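Local coordinates for protein MccF (Escherichia coli, PDB 4IIY) that probably acts as a peptidase S66-family hydrolase that gives its producer self-immunity to microcin C7, and here holds a glutamylsulfamoyl inosine, at residues Leu35-Leu40 with Thr158-Phe163; Val67-Arg72 with Leu178-Tyr183; Lys302-Asp307 with Cys336-Pro341. The protein carries 1 engineered substitution. All blocks are in the same frame, centred on the assembly; numbering follows the deposited sequence.

Contact 1: residues Leu35-Leu40 with Thr158-Phe163; sequences LLAAPL and TGLITF. With EDO (1,2-ethanediol), chain P.
L35 and L160 form a single backbone bridge, in the hydrogen-bonding pattern of a parallel pair, between the start of the modelled chain and the loop joining helix 148-158 to strand 162-164. The two bonds of L35 straddle L160. Its N donates to G159 O at 3.1 Å, coming from well above that carbonyl's plane, whereas I161 N donates to L35 O at 3.0 Å, almost in line with the carbonyl (C=O...N 170°). L35 O is also approached by the CA-H of L160, with 3.4 Å between O and CA.

Aliphatic side chains pack beside the bridge. L35 and L160 cross obliquely, L35 CG lying 4.1 Å from L160 CD1. With its CG anti to the backbone N (chi1 178°), L160 brings CD1 against L35 O and the backbone N of A37. On I161, CG1 lies beside CD2 of L36 at 3.7 Å, the two side chains running next to each other in the same direction. Beyond the bridge the backbones part, and one water spans them, accepting from A37 N and donating to I161 O.

The loop has bonds of its own. T158 OG1 accepts from L160 N at 3.1 Å in an ST turn and is also hydrogen-bonded to I154 O in the helix behind, while G159 takes positive phi as the helix ends. Farther out, L160 packs on I134 of helix 131-136, and A37 touches I140 of strand 140-143 and pairs by backbone with S368 near the C-terminus. The contact thus staples the N-terminal arm to a helix-to-strand turn typical of the alpha/beta fold, where the chain enters strand 162-164, an inner strand of the mostly parallel sheet.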
loop_
_atom_site.group_PDB
_atom_site.type_symbol
_atom_site.label_atom_id
_atom_site.label_comp_id
_atom_site.label_asym_id
_atom_site.label_seq_id
_atom_site.Cartn_x
_atom_site.Cartn_y
_atom_site.Cartn_z
ATOM N N LEU B 35 18.869 8.227 -20.940
ATOM C CA LEU B 35 20.226 8.312 -20.429
ATOM C C LEU B 35 20.721 6.898 -20.130
ATOM O O LEU B 35 20.032 6.135 -19.446
ATOM C CB LEU B 35 20.243 9.177 -19.170
ATOM C CG LEU B 35 21.567 9.338 -18.426
ATOM C CD1 LEU B 35 22.600 10.057 -19.289
ATOM C CD2 LEU B 35 21.350 10.085 -17.123
ATOM N N LEU B 36 21.900 6.555 -20.648
ATOM C CA LEU B 36 22.439 5.198 -20.534
ATOM C C LEU B 36 23.737 5.140 -19.746
ATOM O O LEU B 36 24.623 5.983 -19.916
ATOM C CB LEU B 36 22.684 4.606 -21.923
ATOM C CG LEU B 36 21.502 4.580 -22.884
ATOM C CD1 LEU B 36 21.927 3.931 -24.195
ATOM C CD2 LEU B 36 20.317 3.839 -22.269
ATOM N N ALA B 37 23.852 4.137 -18.881
ATOM C CA ALA B 37 25.093 3.885 -18.155
ATOM C C ALA B 37 26.081 3.105 -19.021
ATOM O O ALA B 37 25.693 2.433 -19.981
ATOM C CB ALA B 37 24.801 3.111 -16.874
ATOM N N ALA B 38 27.363 3.193 -18.672
ATOM C CA ALA B 38 28.379 2.343 -19.284
ATOM C C ALA B 38 28.117 0.877 -18.941
ATOM O O ALA B 38 27.619 0.561 -17.853
ATOM C CB ALA B 38 29.768 2.753 -18.812
ATOM N N PRO B 39 28.462 -0.034 -19.857
ATOM C CA PRO B 39 28.204 -1.453 -19.606
ATOM C C PRO B 39 29.133 -2.030 -18.542
ATOM O O PRO B 39 30.194 -1.474 -18.259
ATOM C CB PRO B 39 28.482 -2.100 -20.965
ATOM C CG PRO B 39 29.479 -1.182 -21.615
ATOM C CD PRO B 39 29.070 0.200 -21.179
ATOM N N LEU B 40 28.717 -3.147 -17.957
ATOM C CA LEU B 40 29.539 -3.876 -17.003
ATOM C C LEU B 40 30.595 -4.709 -17.741
ATOM O O LEU B 40 30.396 -5.095 -18.897
ATOM C CB LEU B 40 28.654 -4.793 -16.157
ATOM C CG LEU B 40 29.265 -5.442 -14.919
ATOM C CD1 LEU B 40 29.594 -4.395 -13.878
ATOM C CD2 LEU B 40 28.304 -6.480 -14.340
ATOM N N THR B 158 15.550 11.549 -13.958
ATOM C CA THR B 158 16.774 11.669 -14.754
ATOM C C THR B 158 16.703 11.029 -16.130
ATOM O O THR B 158 17.552 11.313 -16.983
ATOM C CB THR B 158 18.006 11.049 -14.043
ATOM O OG1 THR B 158 17.880 9.621 -14.025
ATOM C CG2 THR B 158 18.149 11.569 -12.623
ATOM N N GLY B 159 15.732 10.146 -16.346
ATOM C CA GLY B 159 15.674 9.385 -17.579
ATOM C C GLY B 159 16.680 8.252 -17.675
ATOM O O GLY B 159 16.750 7.589 -18.711
ATOM N N LEU B 160 17.451 8.020 -16.613
ATOM C CA LEU B 160 18.413 6.917 -16.587
ATOM C C LEU B 160 17.720 5.560 -16.642
ATOM O O LEU B 160 16.766 5.305 -15.903
ATOM C CB LEU B 160 19.263 6.995 -15.323
ATOM C CG LEU B 160 20.301 5.891 -15.103
ATOM C CD1 LEU B 160 21.355 5.875 -16.215
ATOM C CD2 LEU B 160 20.961 6.074 -13.748
ATOM N N ILE B 161 18.200 4.691 -17.521
ATOM C CA ILE B 161 17.708 3.324 -17.577
ATOM C C ILE B 161 18.348 2.528 -16.445
ATOM O O ILE B 161 19.564 2.299 -16.432
ATOM C CB ILE B 161 17.998 2.679 -18.941
ATOM C CG1 ILE B 161 17.341 3.507 -20.058
ATOM C CG2 ILE B 161 17.535 1.225 -18.947
ATOM C CD1 ILE B 161 15.854 3.760 -19.860
ATOM N N THR B 162 17.514 2.178 -15.464
ATOM C CA THR B 162 17.897 1.366 -14.310
ATOM C C THR B 162 17.369 -0.064 -14.493
ATOM O O THR B 162 16.655 -0.348 -15.460
ATOM C CB THR B 162 17.346 1.960 -12.997
ATOM O OG1 THR B 162 15.912 1.894 -12.991
ATOM C CG2 THR B 162 17.800 3.398 -12.825
ATOM N N PHE B 163 17.734 -0.964 -13.576
ATOM C CA PHE B 163 17.526 -2.396 -13.780
ATOM C C PHE B 163 16.788 -3.081 -12.647
ATOM O O PHE B 163 17.169 -2.952 -11.481
ATOM C CB PHE B 163 18.879 -3.082 -14.000
ATOM C CG PHE B 163 19.578 -2.617 -15.242
ATOM C CD1 PHE B 163 19.474 -3.333 -16.418
ATOM C CD2 PHE B 163 20.283 -1.423 -15.248
ATOM C CE1 PHE B 163 20.092 -2.871 -17.582
ATOM C CE2 PHE B 163 20.895 -0.956 -16.406
ATOM C CZ PHE B 163 20.798 -1.684 -17.571
HETATM C C1 EDO P . 34.281 -0.262 -19.109
HETATM O O1 EDO P . 33.282 0.396 -19.900
HETATM C C2 EDO P . 33.678 -1.459 -18.376
HETATM O O2 EDO P . 32.776 -1.025 -17.347
HETATM O O HOH W 1 21.626 2.369 -18.512
#

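Contact 2: residues Val67-Arg72 with Leu178-Tyr183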
loop_
_atom_site.group_PDB
_atom_site.type_symbol
_atom_site.label_atom_id
_atom_site.label_comp_id
_atom_site.label_asym_id
_atom_site.label_seq_id
_atom_site.Cartn_x
_atom_site.Cartn_y
_atom_site.Cartn_z
ATOM N N VAL B 67 28.716 -11.976 -1.122
ATOM C CA VAL B 67 29.981 -11.270 -1.331
ATOM C C VAL B 67 31.025 -12.202 -1.955
ATOM O O VAL B 67 31.656 -11.872 -2.965
ATOM C CB VAL B 67 30.499 -10.680 -0.009
ATOM C CG1 VAL B 67 31.971 -10.272 -0.130
ATOM C CG2 VAL B 67 29.621 -9.494 0.426
ATOM N N GLU B 68 31.191 -13.374 -1.355
ATOM C CA GLU B 68 32.164 -14.339 -1.850
ATOM C C GLU B 68 31.825 -14.779 -3.267
ATOM O O GLU B 68 32.716 -14.948 -4.106
ATOM C CB GLU B 68 32.236 -15.552 -0.923
ATOM C CG GLU B 68 33.265 -16.587 -1.359
ATOM C CD GLU B 68 33.468 -17.685 -0.333
ATOM O OE1 GLU B 68 33.992 -18.757 -0.704
ATOM O OE2 GLU B 68 33.111 -17.475 0.846
ATOM N N PHE B 69 30.537 -14.961 -3.547
ATOM C CA PHE B 69 30.108 -15.375 -4.876
ATOM C C PHE B 69 30.568 -14.379 -5.946
ATOM O O PHE B 69 31.159 -14.763 -6.960
ATOM C CB PHE B 69 28.585 -15.575 -4.920
ATOM C CG PHE B 69 28.078 -16.039 -6.257
ATOM C CD1 PHE B 69 27.990 -17.389 -6.556
ATOM C CD2 PHE B 69 27.689 -15.124 -7.222
ATOM C CE1 PHE B 69 27.535 -17.813 -7.794
ATOM C CE2 PHE B 69 27.229 -15.546 -8.456
ATOM C CZ PHE B 69 27.156 -16.893 -8.739
ATOM N N LEU B 70 30.306 -13.098 -5.728
ATOM C CA LEU B 70 30.697 -12.100 -6.714
ATOM C C LEU B 70 32.212 -11.890 -6.774
ATOM O O LEU B 70 32.762 -11.659 -7.854
ATOM C CB LEU B 70 29.963 -10.776 -6.496
ATOM C CG LEU B 70 28.455 -10.777 -6.764
ATOM C CD1 LEU B 70 27.864 -9.404 -6.437
ATOM C CD2 LEU B 70 28.141 -11.180 -8.196
ATOM N N GLN B 71 32.881 -11.962 -5.631
ATOM C CA GLN B 71 34.339 -11.852 -5.639
ATOM C C GLN B 71 34.982 -12.975 -6.443
ATOM O O GLN B 71 35.946 -12.741 -7.176
ATOM C CB GLN B 71 34.902 -11.809 -4.222
ATOM C CG GLN B 71 34.592 -10.504 -3.513
ATOM C CD GLN B 71 35.033 -10.496 -2.067
ATOM O OE1 GLN B 71 35.115 -11.543 -1.425
ATOM N NE2 GLN B 71 35.313 -9.309 -1.542
ATOM N N ARG B 72 34.458 -14.188 -6.324
ATOM C CA ARG B 72 35.025 -15.307 -7.066
ATOM C C ARG B 72 34.804 -15.150 -8.570
ATOM O O ARG B 72 35.540 -15.729 -9.371
ATOM C CB ARG B 72 34.472 -16.642 -6.569
ATOM C CG ARG B 72 35.021 -17.063 -5.218
ATOM C CD ARG B 72 34.572 -18.472 -4.876
ATOM N NE ARG B 72 34.878 -18.830 -3.492
ATOM C CZ ARG B 72 36.021 -19.380 -3.097
ATOM N NH1 ARG B 72 36.978 -19.634 -3.979
ATOM N NH2 ARG B 72 36.209 -19.674 -1.817
ATOM N N LEU B 178 20.296 -22.598 -8.148
ATOM C CA LEU B 178 19.549 -21.513 -8.771
ATOM C C LEU B 178 20.359 -20.229 -8.931
ATOM O O LEU B 178 20.129 -19.466 -9.869
ATOM C CB LEU B 178 18.223 -21.273 -8.042
ATOM C CG LEU B 178 17.326 -22.517 -7.989
ATOM C CD1 LEU B 178 16.008 -22.216 -7.276
ATOM C CD2 LEU B 178 17.070 -23.056 -9.387
ATOM N N VAL B 179 21.313 -19.993 -8.037
ATOM C CA VAL B 179 22.091 -18.761 -8.107
ATOM C C VAL B 179 22.860 -18.663 -9.419
ATOM O O VAL B 179 23.079 -17.570 -9.924
ATOM C CB VAL B 179 23.032 -18.602 -6.891
ATOM C CG1 VAL B 179 24.137 -19.665 -6.884
ATOM C CG2 VAL B 179 23.631 -17.206 -6.854
ATOM N N ASP B 180 23.260 -19.800 -9.981
ATOM C CA ASP B 180 24.034 -19.781 -11.219
ATOM C C ASP B 180 23.201 -19.276 -12.392
ATOM O O ASP B 180 23.716 -18.605 -13.287
ATOM C CB ASP B 180 24.622 -21.166 -11.496
ATOM C CG ASP B 180 25.544 -21.626 -10.381
ATOM O OD1 ASP B 180 26.410 -20.824 -9.973
ATOM O OD2 ASP B 180 25.386 -22.774 -9.902
ATOM N N ILE B 181 21.915 -19.591 -12.383
ATOM C CA ILE B 181 21.021 -19.146 -13.438
ATOM C C ILE B 181 20.754 -17.638 -13.310
ATOM O O ILE B 181 20.744 -16.908 -14.304
ATOM C CB ILE B 181 19.712 -19.963 -13.414
ATOM C CG1 ILE B 181 20.018 -21.468 -13.464
ATOM C CG2 ILE B 181 18.802 -19.567 -14.552
ATOM C CD1 ILE B 181 20.895 -21.897 -14.631
ATOM N N THR B 182 20.562 -17.164 -12.084
ATOM C CA THR B 182 20.463 -15.733 -11.828
ATOM C C THR B 182 21.708 -15.008 -12.340
ATOM O O THR B 182 21.618 -13.994 -13.040
ATOM C CB THR B 182 20.281 -15.482 -10.334
ATOM O OG1 THR B 182 19.047 -16.085 -9.924
ATOM C CG2 THR B 182 20.272 -13.986 -10.007
ATOM N N TYR B 183 22.876 -15.536 -12.004
ATOM C CA TYR B 183 24.106 -14.898 -12.415
ATOM C C TYR B 183 24.265 -14.864 -13.934
ATOM O O TYR B 183 24.691 -13.857 -14.494
ATOM C CB TYR B 183 25.320 -15.566 -11.772
ATOM C CG TYR B 183 26.586 -14.873 -12.200
ATOM C CD1 TYR B 183 26.940 -13.652 -11.652
ATOM C CD2 TYR B 183 27.405 -15.411 -13.189
ATOM C CE1 TYR B 183 28.090 -12.982 -12.066
ATOM C CE2 TYR B 183 28.558 -14.746 -13.608
ATOM C CZ TYR B 183 28.894 -13.537 -13.031
ATOM O OH TYR B 183 30.034 -12.855 -13.422
#
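E68 OE1 is gripped by two nitrogens of R72 on helix 67-72, while the neighbouring F69 reaches across to V179, D180 and Y183 of helix 178-183. R72 binds side-on: NE lies 2.9 Å from E68 OE1 on that oxygen's anti lone pair, and NH2 lies 2.6 Å from the same OE1, also on the anti side but tilted out of the carboxylate plane. OE1 itself stays almost within the guanidinium plane. This salt bridge spans one helical turn and takes no part in joining the two helices.

Between the helices the meeting is carried by F69. The axes are 12.6 Å apart at closest approach and cross at -53°, so long side chains have to bridge the gap. F69 sets off toward the opposing helix, and CG anti to the backbone N (chi1 -178°) carries the ring to V179 and Y183. V179 puts CG2 over one face of this ring, 4.1 Å from the centroid, and CG1 against CE1. Y183 comes to the rim instead: the edge of F69 is turned toward the face of Y183 in an offset edge-to-face pair, planes 76° apart, with F69 CE2 3.7 Å from Y183 CD1. At another part of the edge D180 OD1 lies 3.9 Å from F69 CE1, near the ring plane, where the weakly positive C-H rim would probably suit a carboxylate oxygen. L70 CD2 adds a looser touch on Y183 CE1.

Helix 168-172 lies alongside, F172 touching both L70 and Y183, with L168 against L70. No hydrogen bond runs from one helix to the other, so the direct contact between them is mainly aromatic and aliphatic packing, while the charged pair is confined to the exposed side of helix 67-72.

Contact 3: residues Lys302-Asp307 with Cys336-Pro341; sequences KHELFD and CSHTHP. With 1EI (5'-O-(L-alpha-glutamylsulfamoyl)inosine), chain K; EDO (1,2-ethanediol), chain L.
E304 and H338 meet where both hold the bound glutamylsulfamoyl inosine, E304 OE1 lying 3.3 Å from H338 CB. The E304 carboxylate takes the ribose with both oxygens: O3' of the inosine donates to OE1 at 2.7 Å and O2' to OE2 at 2.9 Å. H338 NE2 accepts from the ligand's amino N at 3.1 Å. An extended chain, with CG anti to the backbone N (chi1 175°), carries the E304 carboxylate there.

Behind this shell, S272 OG bonds to E304 OE1, and E270 OE1 to H338 ND1. The loops themselves are tied by S337: its OG donates to K302 O at 2.8 Å, in the carbonyl plane on a lone pair, and accepts from T339 N in an ST turn. T339 crosses K302 at about a right angle, OG1 3.7 Å from K302 CB. One water accepts from both E304 N and H338 N. An alanine in place of S337 would leave K302 O without this donor and is likely to let the H338 loop shift against the E304 loop.

H338 and E270 are the predicted charge relay beside A145, an engineered residue at the position of the predicted nucleophile, as in the Ser-His-Glu catalytic triad of S66 peptidases.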
loop_
_atom_site.group_PDB
_atom_site.type_symbol
_atom_site.label_atom_id
_atom_site.label_comp_id
_atom_site.label_asym_id
_atom_site.label_seq_id
_atom_site.Cartn_x
_atom_site.Cartn_y
_atom_site.Cartn_z
ATOM N N LYS B 302 6.399 -13.929 -11.575
ATOM C CA LYS B 302 5.920 -14.986 -10.684
ATOM C C LYS B 302 5.807 -14.435 -9.263
ATOM O O LYS B 302 6.723 -13.781 -8.768
ATOM C CB LYS B 302 6.863 -16.192 -10.678
ATOM C CG LYS B 302 6.908 -16.989 -11.978
ATOM C CD LYS B 302 7.647 -18.311 -11.752
ATOM C CE LYS B 302 7.528 -19.251 -12.937
ATOM N NZ LYS B 302 8.188 -18.700 -14.151
ATOM N N HIS B 303 4.706 -14.750 -8.594
ATOM C CA HIS B 303 4.426 -14.249 -7.254
ATOM C C HIS B 303 4.924 -15.234 -6.203
ATOM O O HIS B 303 4.399 -16.348 -6.102
ATOM C CB HIS B 303 2.910 -14.065 -7.088
ATOM C CG HIS B 303 2.514 -13.273 -5.877
ATOM N ND1 HIS B 303 1.778 -12.113 -5.971
ATOM C CD2 HIS B 303 2.724 -13.479 -4.550
ATOM C CE1 HIS B 303 1.571 -11.620 -4.758
ATOM N NE2 HIS B 303 2.131 -12.433 -3.876
ATOM N N GLU B 304 5.909 -14.843 -5.401
ATOM C CA GLU B 304 6.476 -15.709 -4.366
ATOM C C GLU B 304 5.436 -16.053 -3.295
ATOM O O GLU B 304 4.921 -15.160 -2.622
ATOM C CB GLU B 304 7.660 -14.993 -3.716
ATOM C CG GLU B 304 8.287 -15.712 -2.524
ATOM C CD GLU B 304 9.358 -14.881 -1.828
ATOM O OE1 GLU B 304 9.228 -13.642 -1.746
ATOM O OE2 GLU B 304 10.362 -15.478 -1.374
ATOM N N LEU B 305 5.122 -17.340 -3.144
ATOM C CA LEU B 305 4.272 -17.813 -2.049
ATOM C C LEU B 305 2.959 -17.021 -1.945
ATOM O O LEU B 305 2.573 -16.557 -0.875
ATOM C CB LEU B 305 5.051 -17.795 -0.729
ATOM C CG LEU B 305 6.309 -18.670 -0.709
ATOM C CD1 LEU B 305 7.147 -18.421 0.532
ATOM C CD2 LEU B 305 5.920 -20.138 -0.805
ATOM N N PHE B 306 2.266 -16.890 -3.070
ATOM C CA PHE B 306 0.949 -16.265 -3.101
ATOM C C PHE B 306 -0.015 -17.032 -2.192
ATOM O O PHE B 306 -0.044 -18.262 -2.205
ATOM C CB PHE B 306 0.433 -16.278 -4.539
ATOM C CG PHE B 306 -0.930 -15.678 -4.718
ATOM C CD1 PHE B 306 -1.178 -14.354 -4.393
ATOM C CD2 PHE B 306 -1.958 -16.433 -5.259
ATOM C CE1 PHE B 306 -2.444 -13.803 -4.581
ATOM C CE2 PHE B 306 -3.219 -15.880 -5.453
ATOM C CZ PHE B 306 -3.456 -14.564 -5.119
ATOM N N ASP B 307 -0.811 -16.305 -1.416
ATOM C CA ASP B 307 -1.780 -16.923 -0.511
ATOM C C ASP B 307 -3.186 -16.722 -1.076
ATOM O O ASP B 307 -3.754 -15.632 -0.982
ATOM C CB ASP B 307 -1.640 -16.308 0.884
ATOM C CG ASP B 307 -2.786 -16.667 1.811
ATOM O OD1 ASP B 307 -3.521 -17.627 1.527
ATOM O OD2 ASP B 307 -2.947 -15.973 2.840
ATOM N N CYS B 336 11.194 -12.631 -13.254
ATOM C CA CYS B 336 11.869 -11.418 -12.815
ATOM C C CYS B 336 11.066 -10.896 -11.638
ATOM O O CYS B 336 10.171 -10.053 -11.794
ATOM C CB CYS B 336 11.963 -10.406 -13.964
ATOM S SG CYS B 336 12.948 -8.944 -13.602
ATOM N N SER B 337 11.351 -11.443 -10.462
ATOM C CA SER B 337 10.499 -11.242 -9.302
ATOM C C SER B 337 11.241 -11.732 -8.072
ATOM O O SER B 337 12.471 -11.779 -8.077
ATOM C CB SER B 337 9.183 -12.001 -9.482
ATOM O OG SER B 337 9.403 -13.399 -9.446
ATOM N N HIS B 338 10.501 -12.089 -7.021
ATOM C CA HIS B 338 11.106 -12.623 -5.807
ATOM C C HIS B 338 11.403 -14.128 -5.896
ATOM O O HIS B 338 12.018 -14.688 -4.982
ATOM C CB HIS B 338 10.192 -12.395 -4.605
ATOM C CG HIS B 338 10.120 -10.977 -4.125
ATOM N ND1 HIS B 338 9.622 -9.935 -4.882
ATOM C CD2 HIS B 338 10.432 -10.448 -2.921
ATOM C CE1 HIS B 338 9.648 -8.821 -4.163
ATOM N NE2 HIS B 338 10.136 -9.107 -2.971
ATOM N N THR B 339 10.950 -14.802 -6.953
ATOM C CA THR B 339 11.255 -16.229 -7.095
ATOM C C THR B 339 12.688 -16.429 -7.611
ATOM O O THR B 339 13.301 -15.503 -8.136
ATOM C CB THR B 339 10.241 -16.932 -8.011
ATOM O OG1 THR B 339 10.278 -16.333 -9.315
ATOM C CG2 THR B 339 8.826 -16.794 -7.456
ATOM N N HIS B 340 13.224 -17.633 -7.430
ATOM C CA HIS B 340 14.557 -17.993 -7.925
ATOM C C HIS B 340 14.424 -19.000 -9.058
ATOM O O HIS B 340 13.615 -19.928 -8.972
ATOM C CB HIS B 340 15.409 -18.609 -6.810
ATOM C CG HIS B 340 15.735 -17.647 -5.714
ATOM N ND1 HIS B 340 16.817 -16.793 -5.765
ATOM C CD2 HIS B 340 15.100 -17.384 -4.546
ATOM C CE1 HIS B 340 16.837 -16.052 -4.672
ATOM N NE2 HIS B 340 15.808 -16.390 -3.917
ATOM N N PRO B 341 15.219 -18.846 -10.121
ATOM C CA PRO B 341 16.208 -17.788 -10.356
ATOM C C PRO B 341 15.542 -16.513 -10.868
ATOM O O PRO B 341 14.357 -16.507 -11.209
ATOM C CB PRO B 341 17.094 -18.397 -11.442
ATOM C CG PRO B 341 16.133 -19.211 -12.256
ATOM C CD PRO B 341 15.133 -19.777 -11.262
HETATM O O6 1EI K . 14.085 -14.880 7.053
HETATM C C6 1EI K . 13.880 -15.092 5.838
HETATM N N1 1EI K . 13.650 -16.336 5.372
HETATM C C2 1EI K . 13.432 -16.580 4.068
HETATM N N3 1EI K . 13.429 -15.618 3.130
HETATM C C5 1EI K . 13.891 -13.980 4.871
HETATM C C4 1EI K . 13.649 -14.331 3.474
HETATM N N7 1EI K . 14.082 -12.645 4.907
HETATM C C8 1EI K . 13.967 -12.179 3.641
HETATM N N9 1EI K . 13.708 -13.190 2.798
HETATM C "C1'" 1EI K . 13.506 -13.084 1.343
HETATM O "O4'" 1EI K . 14.262 -12.023 0.778
HETATM C "C2'" 1EI K . 12.054 -12.741 1.085
HETATM O "O2'" 1EI K . 11.290 -13.936 0.924
HETATM C "C3'" 1EI K . 12.112 -11.929 -0.189
HETATM O "O3'" 1EI K . 11.719 -12.743 -1.291
HETATM C "C4'" 1EI K . 13.570 -11.546 -0.373
HETATM C "C5'" 1EI K . 13.748 -10.042 -0.531
HETATM O "O5'" 1EI K . 13.318 -9.351 0.646
HETATM S SBF 1EI K . 13.058 -7.842 0.553
HETATM O OAE 1EI K . 13.358 -7.243 1.836
HETATM O OAF 1EI K . 13.915 -7.348 -0.491
HETATM N NAQ 1EI K . 11.570 -7.681 0.157
HETATM C C 1EI K . 10.940 -6.533 -0.167
HETATM O O 1EI K . 11.421 -5.407 -0.225
HETATM C CA 1EI K . 9.489 -6.662 -0.536
HETATM N N 1EI K . 9.026 -8.025 -0.339
HETATM C CB 1EI K . 8.661 -5.668 0.270
HETATM C CG 1EI K . 7.522 -5.093 -0.567
HETATM C CD 1EI K . 6.361 -6.059 -0.621
HETATM O OE1 1EI K . 6.558 -7.258 -0.336
HETATM O OE2 1EI K . 5.246 -5.615 -0.948
HETATM C C1 EDO L . 2.386 -10.495 -9.795
HETATM O O1 EDO L . 3.416 -11.146 -9.030
HETATM C C2 EDO L . 1.019 -11.115 -9.547
HETATM O O2 EDO L . 0.599 -10.835 -8.203
HETATM O O HOH W 2 7.562 -12.608 -6.497
HETATM O O HOH W 3 11.729 -17.125 -3.527
#

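Overall arrangement
Contacts 2 and 3 are buried, whereas contact 1 is only partly so, on the other side of the chain's centre from contact 3. Their chemistry follows their place. Contact 1 relies on backbone pairing just before strand 162-164, where the chain enters the N-terminal sheet, contact 2 on apolar and aromatic packing between helices, and contact 3 on polar side chains, waters and ligand in loops of the C-terminal domain. Helix 178-191 links all three: L190 touches L40 and F163 of contact 1, its first turns build contact 2, and L178, I181 and T182 pack on H340 and P341 of contact 3. Contacts 1 and 2 do not touch.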